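Local coordinates for tyrosine--tRNA ligase, mitochondrial (Coccidioides posadasii, PDB 5IJX), which probably attaches L-tyrosine to mitochondrial tRNA(Tyr) at the expense of ATP, this chain holding the catalytic domain and the helical region after it, without the C-terminal part, at residues S36-L41 and Y279-P284; L79-M84 and Y312-Y317; S324-Y329 and E343-H348; T334-P339 and A362-E367. All coordinates share one frame; numbering follows the deposited sequence.

Contact 1 (S36-L41 and Y279-P284)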
# COMPACT_ATOMS: atom_id res chain seq x y z
N SER A 36 35.43 21.50 -1.29
CA SER A 36 34.21 20.81 -1.68
C SER A 36 33.04 21.24 -0.79
O SER A 36 33.22 21.80 0.30
CB SER A 36 34.39 19.30 -1.61
OG SER A 36 34.40 18.85 -0.26
N PHE A 37 31.83 20.97 -1.27
CA PHE A 37 30.64 21.37 -0.53
C PHE A 37 30.47 20.54 0.74
O PHE A 37 30.14 21.08 1.80
CB PHE A 37 29.41 21.24 -1.43
CG PHE A 37 28.14 21.73 -0.79
CD1 PHE A 37 27.94 23.08 -0.54
CD2 PHE A 37 27.14 20.83 -0.44
CE1 PHE A 37 26.77 23.52 0.04
CE2 PHE A 37 25.97 21.28 0.15
CZ PHE A 37 25.78 22.62 0.39
N LEU A 38 30.69 19.23 0.65
CA LEU A 38 30.56 18.38 1.82
C LEU A 38 31.57 18.76 2.89
O LEU A 38 31.23 18.90 4.07
CB LEU A 38 30.72 16.91 1.42
CG LEU A 38 30.46 15.88 2.52
CD1 LEU A 38 29.01 15.95 2.99
CD2 LEU A 38 30.79 14.48 2.02
N SER A 39 32.84 18.94 2.50
CA SER A 39 33.85 19.40 3.44
C SER A 39 33.41 20.68 4.14
O SER A 39 33.59 20.83 5.35
CB SER A 39 35.18 19.62 2.70
OG SER A 39 36.17 20.10 3.59
N PHE A 40 32.82 21.61 3.38
CA PHE A 40 32.35 22.86 3.98
C PHE A 40 31.25 22.59 5.00
O PHE A 40 31.32 23.09 6.14
CB PHE A 40 31.85 23.80 2.88
CG PHE A 40 31.23 25.06 3.40
CD1 PHE A 40 32.01 26.03 4.00
CD2 PHE A 40 29.87 25.28 3.28
CE1 PHE A 40 31.44 27.20 4.47
CE2 PHE A 40 29.30 26.44 3.75
CZ PHE A 40 30.09 27.40 4.35
N LEU A 41 30.23 21.81 4.63
CA LEU A 41 29.18 21.47 5.58
C LEU A 41 29.78 20.87 6.86
O LEU A 41 29.30 21.15 7.97
CB LEU A 41 28.19 20.48 4.96
CG LEU A 41 27.23 20.99 3.88
CD1 LEU A 41 26.29 19.87 3.48
CD2 LEU A 41 26.43 22.20 4.35
N TYR A 279 22.09 9.16 -1.61
CA TYR A 279 22.90 9.38 -0.42
C TYR A 279 22.08 10.13 0.62
O TYR A 279 21.02 10.70 0.34
CB TYR A 279 24.18 10.16 -0.75
CG TYR A 279 25.11 9.46 -1.71
CD1 TYR A 279 26.17 8.69 -1.24
CD2 TYR A 279 24.94 9.56 -3.08
CE1 TYR A 279 27.03 8.05 -2.11
CE2 TYR A 279 25.79 8.92 -3.96
CZ TYR A 279 26.84 8.17 -3.47
OH TYR A 279 27.69 7.53 -4.35
N GLY A 280 22.60 10.15 1.85
CA GLY A 280 21.93 10.83 2.94
C GLY A 280 22.90 11.63 3.77
O GLY A 280 24.10 11.36 3.81
N ILE A 281 22.36 12.64 4.45
CA ILE A 281 23.10 13.44 5.42
C ILE A 281 22.23 13.63 6.65
O ILE A 281 21.04 13.98 6.54
CB ILE A 281 23.53 14.81 4.85
CG1 ILE A 281 24.37 14.62 3.59
CG2 ILE A 281 24.33 15.58 5.90
CD1 ILE A 281 24.71 15.91 2.88
N THR A 282 22.81 13.40 7.83
CA THR A 282 22.13 13.60 9.10
C THR A 282 22.87 14.68 9.88
O THR A 282 24.11 14.63 10.00
CB THR A 282 22.07 12.31 9.92
OG1 THR A 282 23.39 11.80 10.13
CG2 THR A 282 21.23 11.26 9.21
N THR A 283 22.11 15.63 10.42
CA THR A 283 22.63 16.74 11.19
C THR A 283 22.66 16.39 12.67
O THR A 283 22.03 15.43 13.11
CB THR A 283 21.74 17.97 11.00
OG1 THR A 283 20.48 17.76 11.65
CG2 THR A 283 21.51 18.24 9.52
N PRO A 284 23.41 17.16 13.47
CA PRO A 284 23.38 16.94 14.93
C PRO A 284 21.99 17.14 15.52
O PRO A 284 21.03 17.44 14.80
CB PRO A 284 24.36 18.00 15.45
CG PRO A 284 25.28 18.26 14.31
CD PRO A 284 24.44 18.13 13.08

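Contact 2 (L79-M84 and Y312-Y317)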
# COMPACT_ATOMS: atom_id res chain seq x y z
N LEU A 79 6.88 25.53 13.05
CA LEU A 79 8.24 25.03 13.15
C LEU A 79 8.90 25.59 14.41
O LEU A 79 8.49 26.61 14.96
CB LEU A 79 9.05 25.43 11.92
CG LEU A 79 8.57 24.91 10.56
CD1 LEU A 79 9.36 25.58 9.44
CD2 LEU A 79 8.71 23.40 10.48
N HIS A 80 9.94 24.89 14.85
CA HIS A 80 10.79 25.34 15.94
C HIS A 80 12.24 25.26 15.46
O HIS A 80 12.53 24.72 14.39
CB HIS A 80 10.59 24.49 17.20
CG HIS A 80 10.56 23.02 16.94
ND1 HIS A 80 11.67 22.21 17.10
CD2 HIS A 80 9.56 22.20 16.53
CE1 HIS A 80 11.36 20.97 16.80
NE2 HIS A 80 10.08 20.93 16.45
N ILE A 81 13.15 25.82 16.26
CA ILE A 81 14.54 25.85 15.85
C ILE A 81 15.08 24.45 15.61
O ILE A 81 16.03 24.28 14.84
CB ILE A 81 15.39 26.63 16.89
CG1 ILE A 81 15.42 25.90 18.23
CG2 ILE A 81 14.83 28.04 17.06
CD1 ILE A 81 16.29 26.58 19.29
N GLY A 82 14.47 23.43 16.22
CA GLY A 82 14.95 22.07 16.04
C GLY A 82 15.00 21.65 14.59
O GLY A 82 15.93 20.96 14.16
N HIS A 83 13.99 22.04 13.81
CA HIS A 83 13.94 21.66 12.40
C HIS A 83 15.00 22.36 11.55
O HIS A 83 15.15 22.00 10.38
CB HIS A 83 12.57 21.99 11.80
CG HIS A 83 11.43 21.31 12.48
ND1 HIS A 83 11.18 19.96 12.34
CD2 HIS A 83 10.44 21.80 13.26
CE1 HIS A 83 10.10 19.64 13.04
NE2 HIS A 83 9.63 20.74 13.60
N MSE A 84 15.73 23.33 12.09
CA MSE A 84 16.45 24.27 11.25
C MSE A 84 17.73 23.73 10.63
O MSE A 84 18.11 24.15 9.54
CB MSE A 84 16.76 25.55 12.04
CG MSE A 84 15.56 26.48 12.17
SE MSE A 84 14.82 27.00 10.44
CE MSE A 84 16.49 27.46 9.53
N TYR A 312 11.33 39.25 20.20
CA TYR A 312 12.06 39.52 21.43
C TYR A 312 12.37 38.23 22.18
O TYR A 312 13.48 38.06 22.71
CB TYR A 312 11.26 40.47 22.32
N ASP A 313 11.42 37.30 22.24
CA ASP A 313 11.65 36.04 22.95
C ASP A 313 12.67 35.17 22.23
O ASP A 313 13.54 34.57 22.86
CB ASP A 313 10.33 35.28 23.12
CG ASP A 313 9.59 35.68 24.38
OD1 ASP A 313 10.26 35.96 25.41
OD2 ASP A 313 8.35 35.72 24.36
N LEU A 314 12.57 35.08 20.90
CA LEU A 314 13.54 34.32 20.12
C LEU A 314 14.95 34.86 20.34
O LEU A 314 15.86 34.15 20.79
CB LEU A 314 13.14 34.39 18.64
CG LEU A 314 13.95 33.67 17.57
CD1 LEU A 314 14.07 32.20 17.88
CD2 LEU A 314 13.27 33.87 16.21
N TYR A 315 15.14 36.15 20.02
CA TYR A 315 16.40 36.81 20.32
C TYR A 315 16.86 36.48 21.74
O TYR A 315 18.01 36.09 21.96
CB TYR A 315 16.24 38.32 20.14
CG TYR A 315 17.54 39.09 20.10
CD1 TYR A 315 18.12 39.42 18.88
CD2 TYR A 315 18.18 39.48 21.26
CE1 TYR A 315 19.31 40.12 18.83
CE2 TYR A 315 19.36 40.18 21.22
CZ TYR A 315 19.92 40.50 20.00
OH TYR A 315 21.10 41.19 19.95
N GLN A 316 15.96 36.62 22.71
CA GLN A 316 16.30 36.34 24.10
C GLN A 316 16.84 34.93 24.27
O GLN A 316 17.79 34.71 25.03
CB GLN A 316 15.08 36.56 24.99
CG GLN A 316 15.34 36.39 26.48
CD GLN A 316 14.12 36.77 27.30
OE1 GLN A 316 13.11 37.21 26.76
NE2 GLN A 316 14.22 36.61 28.62
N TYR A 317 16.25 33.96 23.56
CA TYR A 317 16.75 32.60 23.64
C TYR A 317 18.19 32.53 23.16
O TYR A 317 19.05 31.95 23.83
CB TYR A 317 15.88 31.64 22.83
CG TYR A 317 16.41 30.22 22.81
CD1 TYR A 317 16.13 29.34 23.84
CD2 TYR A 317 17.21 29.77 21.76
CE1 TYR A 317 16.62 28.04 23.83
CE2 TYR A 317 17.70 28.48 21.74
CZ TYR A 317 17.40 27.62 22.78
OH TYR A 317 17.89 26.33 22.77

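Contact 3 (S324-Y329 and E343-H348)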
# COMPACT_ATOMS: atom_id res chain seq x y z
N SER A 324 30.45 28.26 26.05
CA SER A 324 31.11 27.07 25.54
C SER A 324 30.58 26.66 24.18
O SER A 324 31.29 26.02 23.40
CB SER A 324 30.95 25.93 26.54
OG SER A 324 31.38 24.70 25.98
N ASP A 325 29.33 27.01 23.87
CA ASP A 325 28.65 26.51 22.68
C ASP A 325 28.52 27.52 21.56
O ASP A 325 28.13 27.13 20.45
CB ASP A 325 27.25 26.01 23.06
CG ASP A 325 27.28 24.87 24.05
OD1 ASP A 325 28.22 24.04 23.98
OD2 ASP A 325 26.37 24.79 24.91
N VAL A 326 28.84 28.79 21.79
CA VAL A 326 28.52 29.82 20.81
C VAL A 326 29.28 29.63 19.51
O VAL A 326 28.85 30.12 18.46
CB VAL A 326 28.78 31.22 21.41
CG1 VAL A 326 30.27 31.50 21.50
CG2 VAL A 326 28.07 32.28 20.60
N GLU A 327 30.41 28.92 19.53
CA GLU A 327 31.18 28.70 18.31
C GLU A 327 30.40 27.79 17.37
O GLU A 327 30.00 28.21 16.28
CB GLU A 327 32.55 28.10 18.63
CG GLU A 327 33.67 28.63 17.73
CD GLU A 327 34.92 27.78 17.81
OE1 GLU A 327 34.80 26.53 17.85
OE2 GLU A 327 36.03 28.35 17.82
N ARG A 328 30.19 26.54 17.78
CA ARG A 328 29.43 25.60 16.96
C ARG A 328 28.08 26.19 16.57
O ARG A 328 27.65 26.09 15.42
CB ARG A 328 29.24 24.28 17.70
N TYR A 329 27.40 26.82 17.53
CA TYR A 329 26.10 27.41 17.24
C TYR A 329 26.20 28.47 16.15
O TYR A 329 25.36 28.52 15.24
CB TYR A 329 25.50 28.00 18.52
CG TYR A 329 24.68 27.01 19.31
CD1 TYR A 329 23.34 27.26 19.60
CD2 TYR A 329 25.23 25.81 19.75
CE1 TYR A 329 22.58 26.35 20.31
CE2 TYR A 329 24.47 24.90 20.47
CZ TYR A 329 23.15 25.17 20.75
OH TYR A 329 22.40 24.27 21.46
N GLU A 343 37.75 35.51 14.09
CA GLU A 343 38.11 36.79 14.69
C GLU A 343 37.09 37.22 15.73
O GLU A 343 37.45 37.68 16.82
CB GLU A 343 38.25 37.85 13.60
N LEU A 344 35.79 37.09 15.42
CA LEU A 344 34.75 37.48 16.36
C LEU A 344 34.86 36.74 17.68
O LEU A 344 34.38 37.24 18.70
CB LEU A 344 33.37 37.24 15.74
N MSE A 345 35.46 35.55 17.69
CA MSE A 345 35.56 34.74 18.89
C MSE A 345 36.71 35.19 19.77
O MSE A 345 36.67 35.03 20.99
CB MSE A 345 35.73 33.26 18.53
CG MSE A 345 34.45 32.59 18.04
SE MSE A 345 33.02 32.62 19.37
CE MSE A 345 33.86 31.52 20.75
N GLU A 346 37.74 35.75 19.15
CA GLU A 346 38.80 36.40 19.92
C GLU A 346 38.33 37.74 20.46
O GLU A 346 38.47 38.04 21.65
CB GLU A 346 40.05 36.56 19.06
CG GLU A 346 40.65 35.24 18.59
CD GLU A 346 41.27 35.34 17.21
OE1 GLU A 346 41.11 36.38 16.55
OE2 GLU A 346 41.93 34.36 16.79
N GLU A 347 37.74 38.57 19.58
CA GLU A 347 37.13 39.81 20.03
C GLU A 347 36.11 39.57 21.13
O GLU A 347 35.90 40.44 21.99
CB GLU A 347 36.48 40.53 18.84
CG GLU A 347 35.86 41.87 19.19
N HIS A 348 35.46 38.40 21.12
CA HIS A 348 34.59 38.02 22.23
C HIS A 348 35.40 37.58 23.44
O HIS A 348 35.04 37.90 24.58
CB HIS A 348 33.64 36.91 21.78
CG HIS A 348 32.82 36.33 22.90
ND1 HIS A 348 31.66 36.92 23.35
CD2 HIS A 348 33.00 35.22 23.65
CE1 HIS A 348 31.16 36.19 24.34
NE2 HIS A 348 31.95 35.15 24.53

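Contact 4 (T334-P339 and A362-E367)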
# COMPACT_ATOMS: atom_id res chain seq x y z
N THR A 334 24.12 30.29 11.18
CA THR A 334 24.31 31.55 10.47
C THR A 334 25.10 31.31 9.19
O THR A 334 25.69 30.25 8.99
CB THR A 334 25.04 32.60 11.33
OG1 THR A 334 26.42 32.23 11.46
CG2 THR A 334 24.42 32.70 12.72
N PHE A 335 25.09 32.32 8.32
CA PHE A 335 25.88 32.31 7.09
C PHE A 335 27.17 33.11 7.21
O PHE A 335 27.86 33.29 6.21
CB PHE A 335 25.05 32.86 5.93
CG PHE A 335 24.08 31.87 5.32
CD1 PHE A 335 23.87 30.63 5.88
CD2 PHE A 335 23.40 32.20 4.16
CE1 PHE A 335 22.98 29.73 5.30
CE2 PHE A 335 22.51 31.31 3.58
CZ PHE A 335 22.31 30.08 4.15
N VAL A 336 27.51 33.58 8.41
CA VAL A 336 28.72 34.40 8.54
C VAL A 336 29.92 33.56 8.12
O VAL A 336 29.98 32.36 8.45
CB VAL A 336 28.88 34.92 9.97
CG1 VAL A 336 27.62 35.64 10.43
CG2 VAL A 336 29.20 33.78 10.92
N PRO A 337 30.90 34.11 7.40
CA PRO A 337 32.08 33.32 7.03
C PRO A 337 32.78 32.76 8.26
O PRO A 337 32.74 33.34 9.35
CB PRO A 337 32.96 34.32 6.29
CG PRO A 337 32.01 35.33 5.75
CD PRO A 337 30.91 35.44 6.76
N THR A 338 33.44 31.62 8.07
CA THR A 338 34.20 31.02 9.16
C THR A 338 35.31 31.92 9.68
O THR A 338 35.48 31.99 10.91
CB THR A 338 34.77 29.66 8.73
OG1 THR A 338 35.67 29.84 7.62
CG2 THR A 338 33.66 28.72 8.32
N PRO A 339 36.09 32.62 8.85
CA PRO A 339 37.12 33.50 9.42
C PRO A 339 36.54 34.62 10.26
O PRO A 339 37.07 34.92 11.34
CB PRO A 339 37.86 34.03 8.18
CG PRO A 339 36.86 33.94 7.09
CD PRO A 339 36.08 32.70 7.37
N ALA A 362 22.34 35.95 17.72
CA ALA A 362 20.91 36.20 17.82
C ALA A 362 20.44 37.12 16.70
O ALA A 362 19.44 36.83 16.03
CB ALA A 362 20.58 36.80 19.19
N ARG A 363 21.14 38.23 16.47
CA ARG A 363 20.76 39.14 15.40
C ARG A 363 20.71 38.43 14.06
O ARG A 363 19.73 38.53 13.32
CB ARG A 363 21.73 40.32 15.35
N GLU A 364 21.78 37.69 13.73
CA GLU A 364 21.82 36.95 12.47
C GLU A 364 20.59 36.05 12.32
O GLU A 364 19.88 36.11 11.31
CB GLU A 364 23.10 36.12 12.40
CG GLU A 364 24.37 36.93 12.23
CD GLU A 364 24.54 37.48 10.82
OE1 GLU A 364 23.66 37.24 9.98
OE2 GLU A 364 25.56 38.15 10.57
N PHE A 365 20.32 35.22 13.32
CA PHE A 365 19.25 34.24 13.17
C PHE A 365 17.89 34.92 13.09
O PHE A 365 17.06 34.58 12.23
CB PHE A 365 19.29 33.24 14.33
CG PHE A 365 18.60 31.95 14.01
CD1 PHE A 365 19.19 31.04 13.16
CD2 PHE A 365 17.35 31.67 14.53
CE1 PHE A 365 18.56 29.86 12.85
CE2 PHE A 365 16.72 30.49 14.23
CZ PHE A 365 17.32 29.58 13.38
N VAL A 366 17.63 35.88 13.98
CA VAL A 366 16.34 36.57 13.97
C VAL A 366 16.14 37.28 12.64
O VAL A 366 15.00 37.43 12.18
CB VAL A 366 16.24 37.55 15.15
CG1 VAL A 366 14.93 38.33 15.09
CG2 VAL A 366 16.33 36.80 16.47
N GLU A 367 17.22 37.74 12.00
CA GLU A 367 17.09 38.27 10.65
C GLU A 367 16.72 37.17 9.67
O GLU A 367 15.81 37.33 8.85
CB GLU A 367 18.39 38.95 10.22
CG GLU A 367 18.35 39.45 8.78
CD GLU A 367 19.58 40.22 8.37
OE1 GLU A 367 20.55 40.26 9.16
OE2 GLU A 367 19.59 40.78 7.26

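Contact 1 (S36-L41 and Y279-P284)
Two torsions bring Ile281 to the leucines of helix 37-43: CG1 leaves CB beside the backbone N (chi1 -57°) and CD1 continues the chain in extended form (chi2 174°), which carries CD1 toward the helix. The strand, 279-283, belongs to the Rossmann-type sheet of a class I synthetase, where it runs parallel to 233-239 and antiparallel to the short strand 49-51. Ile281 CD1 faces both leucine CD1 atoms, 4.3 Å from Leu38 CD1 and likewise 4.3 Å from Leu41 CD1. The leucines reach it differently. Leu41 has its CB directed at the strand, whereas Leu38 starts off to one side and arrives through CG, anti to its own N (chi1 -173°). With CA atoms 9.6 Å apart for Leu38 and Ile281, the backbones are kept well separated; the closest approaches are all between methyl groups, and all three residues are buried. Behind it, Leu41 CG sits 3.9 Å above one face of the Phe37 ring, toward its rim, and Phe37 packs in turn on Ala93 of helix 84-95. The backbone of Ile281 bonds to Gln236, a residue of the tyrosine pocket, although the Ile281 side chain itself stays about 13 Å from the bound tyrosine. At the start of the helix, Ser36 OG caps the first turn by accepting from Ser39 N at 3.2 Å.

Contact 2 (L79-M84 and Y312-Y317)
Ile81 and Tyr317 meet at a slant, the CD1 methyl of the isoleucine coming to the CE2-CZ-OH corner of the tyrosine. Ile81 is the second residue of the sequence His80-Ile81-Gly82-His83, the HIGH signature of class I aminoacyl-tRNA synthetases, located here as in that family between strand 67-72, the first parallel strand of the Rossmann sheet, and helix 84-95. The distances place the methyl at the hydroxyl end of Tyr317: Ile81 CD1 is 3.8 Å from both Tyr317 CZ and Tyr317 OH, with CE2 also in contact. Tyr317 gets there with CG anti to its N (chi1 176°), its CB already directed at the loop. The other branch of Ile81 serves a second partner: CG2 stands 4.3 Å from Leu314 CD1, one turn earlier on helix 311-319. Val302 touches both Leu314 and Tyr317, and its backbone bonds to that of Ile81, so this loop residue lines the same apolar joint. While Ile81 turns to the helix, the two histidines of the motif pack on each other, with His83 CD2 3.3 Å above the His80 ring and offset toward its rim. Their imidazoles would be expected near the ATP site, as in relatives. The turn itself is closed by Met84 N, which donates to Ile81 O at 2.9 Å.

Contact 3 (S324-Y329 and E343-H348)
Val326 and the selenomethionine Met345 form the close-packed half of this contact. Val326 CG1 is 3.7 Å from Met345 SE and also 3.7 Å from Met345 CE, which means that the valine methyl lies against the whole selenium-methyl end and not against one atom of it. The two side chains pass each other in opposite directions. Met345 makes this possible by folding up: CG stands beside the backbone N, and further bends at chi2 (-60°) and chi3 (-64°) curl the chain, presenting its selenium to the valine. Val326 is buried, and helix 356-370 closes on it through Ala357 and Gln358.

Glu327 marks the other, looser half. Its aliphatic stem crosses Met345 obliquely, CG lying 4.0 Å from Met345 CG and 4.2 Å from Met345 CE. Glu327 is exposed, so this flank faces solvent, and its carboxylate makes no contact with Met345. The two backbones are nearest at the same place, with 7.5 Å between the CA atoms of Glu327 and Met345. Packing of this kind joins two consecutive helices, 326-333 and 338-350, of the all-helical region that follows the Rossmann core in tyrosyl-tRNA synthetases.

Contact 4 (T334-P339 and A362-E367)
Glu364, whose stem and carboxylate meet Thr334 and Val336, has its OE1 hydrogen-bonded to Tyr150 OH, and the same hydroxyl is bonded by Phe335 N. One phenol of helix 126-154 therefore ties the side chain of helix 356-370 to the backbone of the connecting loop. The other carboxylate oxygen, Glu364 OE2, lies near Val336 CG1, which is 3.6 Å from Glu364 CD; the valine methyl crosses the end of the glutamate at an oblique angle. The bend at chi2 (-75°) folds the carboxylate back to this position. Nearer the helix, Thr334 CG2 packs 3.7 Å from Glu364 CB, the two side chains crossing at about a right angle, and the CA atoms of Thr334 and Glu364 are only 6.3 Å apart. Thr334 CG2 lies on the helix while OG1 of the same residue is hydrogen-bonded to Leu330 O in the preceding helix.

The loop that does this joins helix 326-333 to helix 338-350 in the helical region that follows the Rossmann core in the chain, with Pro337 at the N-cap of the second helix. Arg44 NH1 is hydrogen-bonded to Val336 O. Glu364 is buried, with the Tyr150 hydroxyl as the polar partner of OE1, and its side chain also touches His154, a further residue of helix 126-154. One residue further along, the Phe365 ring meets Phe333 edge-to-face, while the Phe335 ring meets that of Tyr150 with their planes at about 40°.

In the fold
Contact 1 lies closest to the centre of the chain, about 10 Å from it, and joins an N-terminal helix to the Rossmann sheet through methyl groups. Contact 2 packs the HIGH loop on helix 311-319, adding an aromatic ring to the aliphatic packing. It also touches contact 4, where Met84 CG meets Phe365 CZ at 3.8 Å. Contacts 3 and 4 share helix 338-350 but differ in place: 324-329 with 343-348 is partly buried, about 25 Å out, with one flank in solvent, whereas 334-339 with 362-367 is buried and includes a carboxylate bonded to a tyrosine. None of the four has a hydrogen bond between its two segments.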